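Local coordinates for galactose-binding-like protein (Bacteroides thetaiotaomicron, PDB 7M1B), which is a SusE-like protein of a gut bacterium that probably binds sugars such as galactose, in a family with a potential degradative capacity, at residues A[165-170]-A[345-350]; A[203-208]-A[260-265]; A[266-271]-A[353-358]. All blocks are in the same frame, centred on the assembly; numbering follows the deposited sequence.

In the fold
Interaction 1 joins two domains, whereas interactions 2 and 3 lie in the galactose-binding-like part of the chain. Along the sequence, interaction 2 is nested inside the long loop closed by interaction 1 and closes before interaction 3 opens; interactions 1 and 3 alternate in their segments. Interactions 2 and 3 have centres about 9 Å apart and share strand 256-274, which pairs with strand 352-362 and turns a corner at 263 and 264. Interaction 1 is about 15 Å from interaction 3 and about 21 Å from interaction 2, centre to centre. Its loop 345-350 nevertheless touches strand segment 266-271, connecting the domain boundary to the interior that 266-271 and 353-358 build.

Interaction 1: A[165-170]-A[345-350]; sequences GFTLRG and FLADIP
Arg169 brings the flat group that crosses to Ala347: its guanidinium NH2 lies 3.5 Å from Ala347 CB, and the methyl meets the group at a slant. Another terminal nitrogen, NH1, is hydrogen-bonded to the carbonyl of Phe123, which ties this end of the group to the loop between strands 118-122 and 125-131. The rings of Phe166 and Phe345 both point elsewhere. Phe166 turns to the inner side of its strand, where it meets Phe140 edge-to-face, and Phe345 packs on Phe271 with the ring planes about 40° apart. The second touch comes from Thr167, whose CG2 also lies 3.5 Å from Ala347 CB. The methyl of Ala347 is therefore contacted by two side chains at once, and the directions from it to CG2 and NH2 are about 72° apart. The Thr167 torsion explains which branch does this: with chi1 at 72°, OG1 sits between the backbone N and the carbonyl carbon, while CG2 stands beside the N and reaches the loop.

Strand 163-168 is an outermost strand of a three-stranded antiparallel sheet, and loop 345-350 links two strands of the galactose-binding-like domain, so the contact is a domain-domain one. It is slight, burying 99 Å² in total, and apart from the arginine nitrogen the touching atoms are methyl groups. Thr167 and Ala347 have the nearest CA atoms of the two segments, at 7.5 Å. Ala347 is presented by a tight reversal: Asp348 is the centre of an inverse gamma turn, with a weak bond from Ile349 N to Ala347 O of 2.9 Å. Beyond the turn, Ile349 O accepts a hydrogen bond from Gln267 NE2.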
# COMPACT_ATOMS: atom_id res chain seq x y z
N GLY A 165 -14.00 5.55 9.92
CA GLY A 165 -13.73 4.62 8.81
C GLY A 165 -13.22 3.30 9.39
O GLY A 165 -12.27 3.30 10.18
N PHE A 166 -13.88 2.18 9.08
CA PHE A 166 -13.43 0.90 9.63
C PHE A 166 -13.86 -0.21 8.68
O PHE A 166 -14.74 0.05 7.86
CB PHE A 166 -13.97 0.62 11.04
CG PHE A 166 -15.48 0.61 11.17
CD1 PHE A 166 -16.22 1.80 11.20
CD2 PHE A 166 -16.18 -0.60 11.24
CE1 PHE A 166 -17.61 1.76 11.31
CE2 PHE A 166 -17.56 -0.63 11.31
CZ PHE A 166 -18.28 0.55 11.37
N THR A 167 -13.29 -1.41 8.82
CA THR A 167 -13.56 -2.46 7.85
C THR A 167 -14.03 -3.71 8.57
O THR A 167 -13.67 -3.97 9.73
CB THR A 167 -12.36 -2.82 6.97
OG1 THR A 167 -11.41 -3.53 7.77
CG2 THR A 167 -11.72 -1.59 6.37
N LEU A 168 -14.82 -4.50 7.85
CA LEU A 168 -15.07 -5.88 8.23
C LEU A 168 -14.54 -6.73 7.10
O LEU A 168 -14.89 -6.47 5.94
CB LEU A 168 -16.57 -6.15 8.21
CG LEU A 168 -17.38 -5.83 9.44
CD1 LEU A 168 -17.89 -4.39 9.34
CD2 LEU A 168 -18.53 -6.81 9.50
N ARG A 169 -13.85 -7.82 7.43
CA ARG A 169 -13.28 -8.69 6.42
C ARG A 169 -13.73 -10.12 6.71
O ARG A 169 -14.55 -10.34 7.61
CB ARG A 169 -11.75 -8.51 6.37
CG ARG A 169 -11.32 -7.12 5.89
CD ARG A 169 -9.96 -7.19 5.25
NE ARG A 169 -9.34 -5.90 5.49
CZ ARG A 169 -9.15 -4.96 4.59
NH1 ARG A 169 -9.43 -5.17 3.31
NH2 ARG A 169 -8.54 -3.86 4.98
N GLY A 170 -13.24 -11.07 5.92
CA GLY A 170 -13.60 -12.48 6.08
C GLY A 170 -14.71 -12.92 5.12
O GLY A 170 -15.27 -13.99 5.33
N PHE A 345 -1.84 -2.66 1.79
CA PHE A 345 -2.16 -1.25 1.73
C PHE A 345 -3.25 -0.91 2.71
O PHE A 345 -4.03 -1.78 3.11
CB PHE A 345 -2.75 -0.86 0.39
CG PHE A 345 -1.68 -0.74 -0.65
CD1 PHE A 345 -0.78 0.35 -0.59
CD2 PHE A 345 -1.44 -1.75 -1.58
CE1 PHE A 345 0.26 0.43 -1.50
CE2 PHE A 345 -0.43 -1.63 -2.51
CZ PHE A 345 0.42 -0.53 -2.47
N LEU A 346 -3.32 0.41 3.00
CA LEU A 346 -4.42 0.90 3.83
C LEU A 346 -5.77 0.68 3.11
O LEU A 346 -5.79 0.69 1.88
CB LEU A 346 -4.18 2.37 4.25
CG LEU A 346 -2.89 2.72 4.99
CD1 LEU A 346 -2.60 4.21 4.83
CD2 LEU A 346 -2.96 2.36 6.48
N ALA A 347 -6.85 0.36 3.87
CA ALA A 347 -8.21 0.27 3.32
C ALA A 347 -8.79 1.63 2.89
O ALA A 347 -9.53 1.74 1.89
CB ALA A 347 -9.14 -0.48 4.25
N ASP A 348 -8.41 2.69 3.60
CA ASP A 348 -9.04 3.99 3.39
C ASP A 348 -8.24 4.76 2.34
O ASP A 348 -7.71 5.83 2.61
CB ASP A 348 -9.19 4.67 4.75
CG ASP A 348 -7.87 4.77 5.51
OD1 ASP A 348 -6.97 3.91 5.28
OD2 ASP A 348 -7.73 5.73 6.28
N ILE A 349 -7.96 4.13 1.19
CA ILE A 349 -7.17 4.85 0.20
C ILE A 349 -8.07 4.97 -1.03
O ILE A 349 -8.98 4.16 -1.17
CB ILE A 349 -5.83 4.12 -0.11
CG1 ILE A 349 -6.09 2.67 -0.56
CG2 ILE A 349 -4.85 4.20 1.08
CD1 ILE A 349 -4.88 1.94 -1.16
N PRO A 350 -7.87 5.98 -1.89
CA PRO A 350 -8.67 6.18 -3.09
C PRO A 350 -8.07 5.24 -4.16
O PRO A 350 -6.93 4.78 -3.99
CB PRO A 350 -8.37 7.64 -3.49
CG PRO A 350 -7.02 7.97 -2.89
CD PRO A 350 -6.82 7.02 -1.74

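Interaction 2: A[203-208]-A[260-265]; sequences EKLDLT and FDMGQT
Gln264 and Leu205 meet where the carboxamide nitrogen NE2 comes 3.9 Å from Leu205 CB. The Gln264 chain starts with CG between the backbone N and carbonyl carbon (chi1 55°) and then runs extended, which carries NE2 over to the backbone of Asp206. There NE2 donates to two waters, at 3.0 Å and 2.7 Å, in directions about 117° apart, matching the two N-H bonds of a planar amide. The first water also accepts from Asp206 N and donates to Glu203 OE1; the second donates to the carbonyls of Asp206 and Met262. Solvent thus relays the polar contact, tying strand 203-204, where the chain enters the galactose-binding-like domain, to the corner of strand 256-274. Beneath it, Leu205 CD1 touches Met262 SD at 3.9 Å, the methionine being bent at its last torsion (chi3 -67°). Asp206 itself is turned back on its own segment: OD1 takes Thr208 N in an Asx turn and Thr208 OG1, both from one face of the carboxylate. Strand 203-204 pairs with strand 370-380, while 260-262 pairs with strand 352-362; Leu205 also packs on Ala266 and Leu268, which follow the corner at 263 and 264.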
# COMPACT_ATOMS: atom_id res chain seq x y z
N GLU A 203 -6.44 -9.03 -8.16
CA GLU A 203 -5.71 -9.72 -9.20
C GLU A 203 -4.32 -9.13 -9.22
O GLU A 203 -4.15 -7.99 -8.81
CB GLU A 203 -6.41 -9.55 -10.56
CG GLU A 203 -6.39 -8.13 -11.13
CD GLU A 203 -7.27 -7.86 -12.35
OE1 GLU A 203 -6.72 -7.37 -13.38
OE2 GLU A 203 -8.53 -8.05 -12.26
N LYS A 204 -3.37 -9.83 -9.89
CA LYS A 204 -2.08 -9.22 -10.13
C LYS A 204 -2.29 -8.19 -11.25
O LYS A 204 -2.70 -8.56 -12.39
CB LYS A 204 -1.11 -10.32 -10.61
CG LYS A 204 0.32 -9.81 -10.80
CD LYS A 204 1.16 -11.04 -11.27
CE LYS A 204 2.50 -10.70 -11.81
NZ LYS A 204 3.19 -12.00 -12.00
N LEU A 205 -1.96 -6.90 -11.02
CA LEU A 205 -2.18 -5.91 -12.05
C LEU A 205 -1.20 -6.19 -13.21
O LEU A 205 -0.05 -6.58 -13.00
CB LEU A 205 -2.00 -4.52 -11.48
CG LEU A 205 -2.96 -4.19 -10.34
CD1 LEU A 205 -2.68 -2.77 -9.87
CD2 LEU A 205 -4.41 -4.36 -10.80
N ASP A 206 -1.65 -5.89 -14.42
CA ASP A 206 -0.90 -6.20 -15.66
C ASP A 206 0.44 -5.45 -15.67
O ASP A 206 0.50 -4.24 -15.88
CB ASP A 206 -1.77 -5.71 -16.81
CG ASP A 206 -1.18 -6.00 -18.21
OD1 ASP A 206 0.01 -6.37 -18.30
OD2 ASP A 206 -1.89 -5.71 -19.22
N LEU A 207 1.52 -6.21 -15.48
CA LEU A 207 2.85 -5.65 -15.37
C LEU A 207 3.29 -4.92 -16.64
O LEU A 207 4.18 -4.03 -16.59
CB LEU A 207 3.86 -6.73 -14.97
CG LEU A 207 3.72 -7.18 -13.51
CD1 LEU A 207 4.48 -8.50 -13.25
CD2 LEU A 207 4.20 -6.09 -12.51
N THR A 208 2.79 -5.36 -17.81
CA THR A 208 3.27 -4.78 -19.04
C THR A 208 2.82 -3.35 -19.25
O THR A 208 3.53 -2.62 -19.98
CB THR A 208 2.75 -5.59 -20.25
OG1 THR A 208 1.35 -5.38 -20.48
CG2 THR A 208 2.98 -7.08 -20.14
N PHE A 260 6.39 5.93 -10.69
CA PHE A 260 6.08 5.17 -11.90
C PHE A 260 4.56 5.20 -12.15
O PHE A 260 3.79 5.67 -11.31
CB PHE A 260 6.55 3.70 -11.81
CG PHE A 260 6.09 2.89 -10.64
CD1 PHE A 260 4.90 2.19 -10.75
CD2 PHE A 260 6.80 2.86 -9.44
CE1 PHE A 260 4.51 1.35 -9.69
CE2 PHE A 260 6.39 2.05 -8.38
CZ PHE A 260 5.23 1.28 -8.51
N ASP A 261 4.19 4.81 -13.36
CA ASP A 261 2.78 4.79 -13.79
C ASP A 261 2.39 3.32 -13.83
O ASP A 261 2.93 2.54 -14.65
CB ASP A 261 2.70 5.52 -15.15
CG ASP A 261 1.32 5.59 -15.77
OD1 ASP A 261 0.40 5.12 -15.11
OD2 ASP A 261 1.22 6.03 -16.97
N MET A 262 1.32 2.95 -13.18
CA MET A 262 0.77 1.59 -13.27
C MET A 262 0.09 1.32 -14.63
O MET A 262 -0.09 0.17 -15.01
CB MET A 262 -0.23 1.31 -12.16
CG MET A 262 0.46 1.37 -10.73
SD MET A 262 -0.61 0.51 -9.53
CE MET A 262 -2.00 1.63 -9.54
N GLY A 263 -0.22 2.38 -15.39
CA GLY A 263 -0.82 2.28 -16.70
C GLY A 263 -2.33 1.98 -16.67
O GLY A 263 -2.98 1.86 -17.74
N GLN A 264 -2.91 2.06 -15.48
CA GLN A 264 -4.35 1.93 -15.29
C GLN A 264 -4.63 2.38 -13.87
O GLN A 264 -3.69 2.45 -13.04
CB GLN A 264 -4.84 0.49 -15.42
CG GLN A 264 -4.14 -0.49 -14.50
CD GLN A 264 -4.78 -1.87 -14.59
OE1 GLN A 264 -6.01 -1.99 -14.78
NE2 GLN A 264 -3.93 -2.90 -14.51
N THR A 265 -5.91 2.58 -13.58
CA THR A 265 -6.30 2.96 -12.22
C THR A 265 -6.83 1.73 -11.48
O THR A 265 -7.59 0.95 -12.05
CB THR A 265 -7.39 4.03 -12.29
OG1 THR A 265 -6.78 5.15 -12.96
CG2 THR A 265 -7.80 4.50 -10.91
O HOH W 1 -4.68 -5.83 -14.67
O HOH W 2 -1.35 -2.28 -14.82

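Interaction 3: A[266-271]-A[353-358]; sequences AQLSRF and RYIRFK
Phe271 and Phe357 form an offset edge-to-face pair, the edge of Phe357 turned toward the face of Phe271. The centroids are 5.6 Å apart and the planes stand at 71°, and the closest approach is 3.9 Å from Phe271 CE2 to Phe357 CZ. Along the same interface Leu268 and Ile355 reach toward each other tip to tip, with their CD1 atoms 4.0 Å apart. In Leu268 the chain runs straight out beyond CG (chi2 179°), whereas Ile355 folds at both torsions, and its CG2 lies in plane at the edge of the Phe357 ring. Ile355 and Phe357 thus touch each other while both face 266-271.

On 266-271 the facing residues, Leu268 and Phe271, are three apart, a spacing that regular strand alternation would put on opposite sides. A classic beta bulge resolves this: Ser269 and Arg270 both face Tyr377, and the extra residue returns Phe271 to the side of Leu268. All four touching side chains are buried, and the CA atoms of Leu268 and Ile355 are 11.0 Å apart, too far for backbone pairing but suited to two layers of a beta sandwich, as in galactose-binding-like folds.

A further shell completes the interior. Trp292 lies nearly parallel to Phe357, with about 15° between the planes, and Val294 packs against both Phe271 and Ile355. From strand 370-380, Phe376 touches Leu268 and Phe357. Arg356, on the other side of its strand from Ile355 and Phe357, salt-bridges Asp218 and makes a cation-pi contact with Trp307. Strand 352-362 runs antiparallel between strand 292-297 and the earlier part of 256-274; beyond the corner Ala266 still bonds Val352, Ser269 bonds Phe345 past strand 341-344, and Gln267, Ser269 and Arg270 bond strand 370-380.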
# COMPACT_ATOMS: atom_id res chain seq x y z
N ALA A 266 -6.50 1.61 -10.20
CA ALA A 266 -6.92 0.44 -9.43
C ALA A 266 -7.09 0.79 -7.96
O ALA A 266 -6.42 1.66 -7.46
CB ALA A 266 -5.90 -0.68 -9.60
N GLN A 267 -7.96 0.03 -7.29
CA GLN A 267 -8.05 -0.03 -5.84
C GLN A 267 -7.04 -1.07 -5.38
O GLN A 267 -7.15 -2.23 -5.76
CB GLN A 267 -9.50 -0.45 -5.43
CG GLN A 267 -9.76 -0.23 -3.93
CD GLN A 267 -9.75 1.21 -3.46
OE1 GLN A 267 -10.37 2.12 -4.04
NE2 GLN A 267 -9.05 1.44 -2.37
N LEU A 268 -5.99 -0.66 -4.64
CA LEU A 268 -4.89 -1.55 -4.32
C LEU A 268 -5.12 -2.33 -3.03
O LEU A 268 -5.58 -1.76 -2.00
CB LEU A 268 -3.62 -0.71 -4.22
CG LEU A 268 -3.16 -0.09 -5.53
CD1 LEU A 268 -1.87 0.77 -5.34
CD2 LEU A 268 -2.88 -1.17 -6.59
N SER A 269 -4.70 -3.58 -3.04
CA SER A 269 -4.75 -4.48 -1.91
C SER A 269 -3.39 -4.64 -1.24
O SER A 269 -3.29 -4.51 -0.04
CB SER A 269 -5.37 -5.82 -2.23
OG SER A 269 -4.63 -6.44 -3.31
N ARG A 270 -2.40 -5.03 -2.01
CA ARG A 270 -1.09 -5.34 -1.44
C ARG A 270 -0.05 -5.38 -2.56
O ARG A 270 -0.42 -5.27 -3.75
CB ARG A 270 -1.22 -6.75 -0.82
CG ARG A 270 -1.42 -7.86 -1.85
CD ARG A 270 -1.70 -9.22 -1.14
NE ARG A 270 -1.80 -10.32 -2.10
CZ ARG A 270 -0.81 -11.06 -2.65
NH1 ARG A 270 0.47 -10.87 -2.36
NH2 ARG A 270 -1.14 -12.00 -3.52
N PHE A 271 1.24 -5.37 -2.19
CA PHE A 271 2.25 -5.59 -3.20
C PHE A 271 3.35 -6.47 -2.61
O PHE A 271 3.43 -6.67 -1.40
CB PHE A 271 2.81 -4.23 -3.70
CG PHE A 271 3.67 -3.45 -2.73
CD1 PHE A 271 3.10 -2.68 -1.70
CD2 PHE A 271 5.05 -3.62 -2.73
CE1 PHE A 271 3.92 -1.98 -0.80
CE2 PHE A 271 5.86 -2.92 -1.83
CZ PHE A 271 5.30 -2.14 -0.80
N ARG A 353 -3.35 5.52 -9.83
CA ARG A 353 -2.69 5.03 -11.05
C ARG A 353 -1.19 5.31 -10.93
O ARG A 353 -0.41 4.45 -11.34
CB ARG A 353 -3.23 5.80 -12.26
CG ARG A 353 -2.43 5.51 -13.53
CD ARG A 353 -3.10 6.03 -14.78
NE ARG A 353 -2.23 5.80 -15.93
CZ ARG A 353 -2.57 5.74 -17.20
NH1 ARG A 353 -3.87 5.71 -17.57
NH2 ARG A 353 -1.60 5.51 -18.07
N TYR A 354 -0.81 6.55 -10.51
CA TYR A 354 0.59 6.90 -10.38
C TYR A 354 1.07 6.57 -9.00
O TYR A 354 0.36 6.85 -8.03
CB TYR A 354 0.84 8.36 -10.79
CG TYR A 354 0.32 8.72 -12.15
CD1 TYR A 354 1.07 8.41 -13.31
CD2 TYR A 354 -0.99 9.15 -12.33
CE1 TYR A 354 0.57 8.68 -14.58
CE2 TYR A 354 -1.55 9.32 -13.60
CZ TYR A 354 -0.77 9.05 -14.72
OH TYR A 354 -1.28 9.29 -15.98
N ILE A 355 2.30 6.06 -8.87
CA ILE A 355 2.81 5.56 -7.60
C ILE A 355 4.17 6.18 -7.32
O ILE A 355 5.02 6.20 -8.18
CB ILE A 355 2.89 4.00 -7.57
CG1 ILE A 355 1.56 3.29 -7.87
CG2 ILE A 355 3.51 3.49 -6.30
CD1 ILE A 355 0.53 3.59 -6.79
N ARG A 356 4.41 6.54 -6.05
CA ARG A 356 5.76 6.90 -5.61
C ARG A 356 6.18 6.02 -4.45
O ARG A 356 5.37 5.71 -3.53
CB ARG A 356 5.80 8.35 -5.15
CG ARG A 356 6.05 9.34 -6.28
CD ARG A 356 5.98 10.77 -5.84
NE ARG A 356 6.77 11.53 -6.80
CZ ARG A 356 7.09 12.81 -6.66
NH1 ARG A 356 6.49 13.55 -5.68
NH2 ARG A 356 7.88 13.44 -7.48
N PHE A 357 7.47 5.65 -4.45
CA PHE A 357 8.12 5.09 -3.28
C PHE A 357 9.01 6.18 -2.69
O PHE A 357 9.88 6.70 -3.34
CB PHE A 357 8.99 3.88 -3.68
CG PHE A 357 8.22 2.59 -3.73
CD1 PHE A 357 7.07 2.51 -4.50
CD2 PHE A 357 8.72 1.43 -3.18
CE1 PHE A 357 6.33 1.32 -4.55
CE2 PHE A 357 7.99 0.24 -3.19
CZ PHE A 357 6.81 0.19 -3.92
N LYS A 358 8.62 6.62 -1.46
CA LYS A 358 9.41 7.58 -0.72
C LYS A 358 10.29 6.79 0.23
O LYS A 358 9.81 6.20 1.22
CB LYS A 358 8.47 8.52 0.06
CG LYS A 358 9.20 9.64 0.80
CD LYS A 358 8.18 10.55 1.59
CE LYS A 358 8.77 12.00 1.97
NZ LYS A 358 7.69 12.92 2.57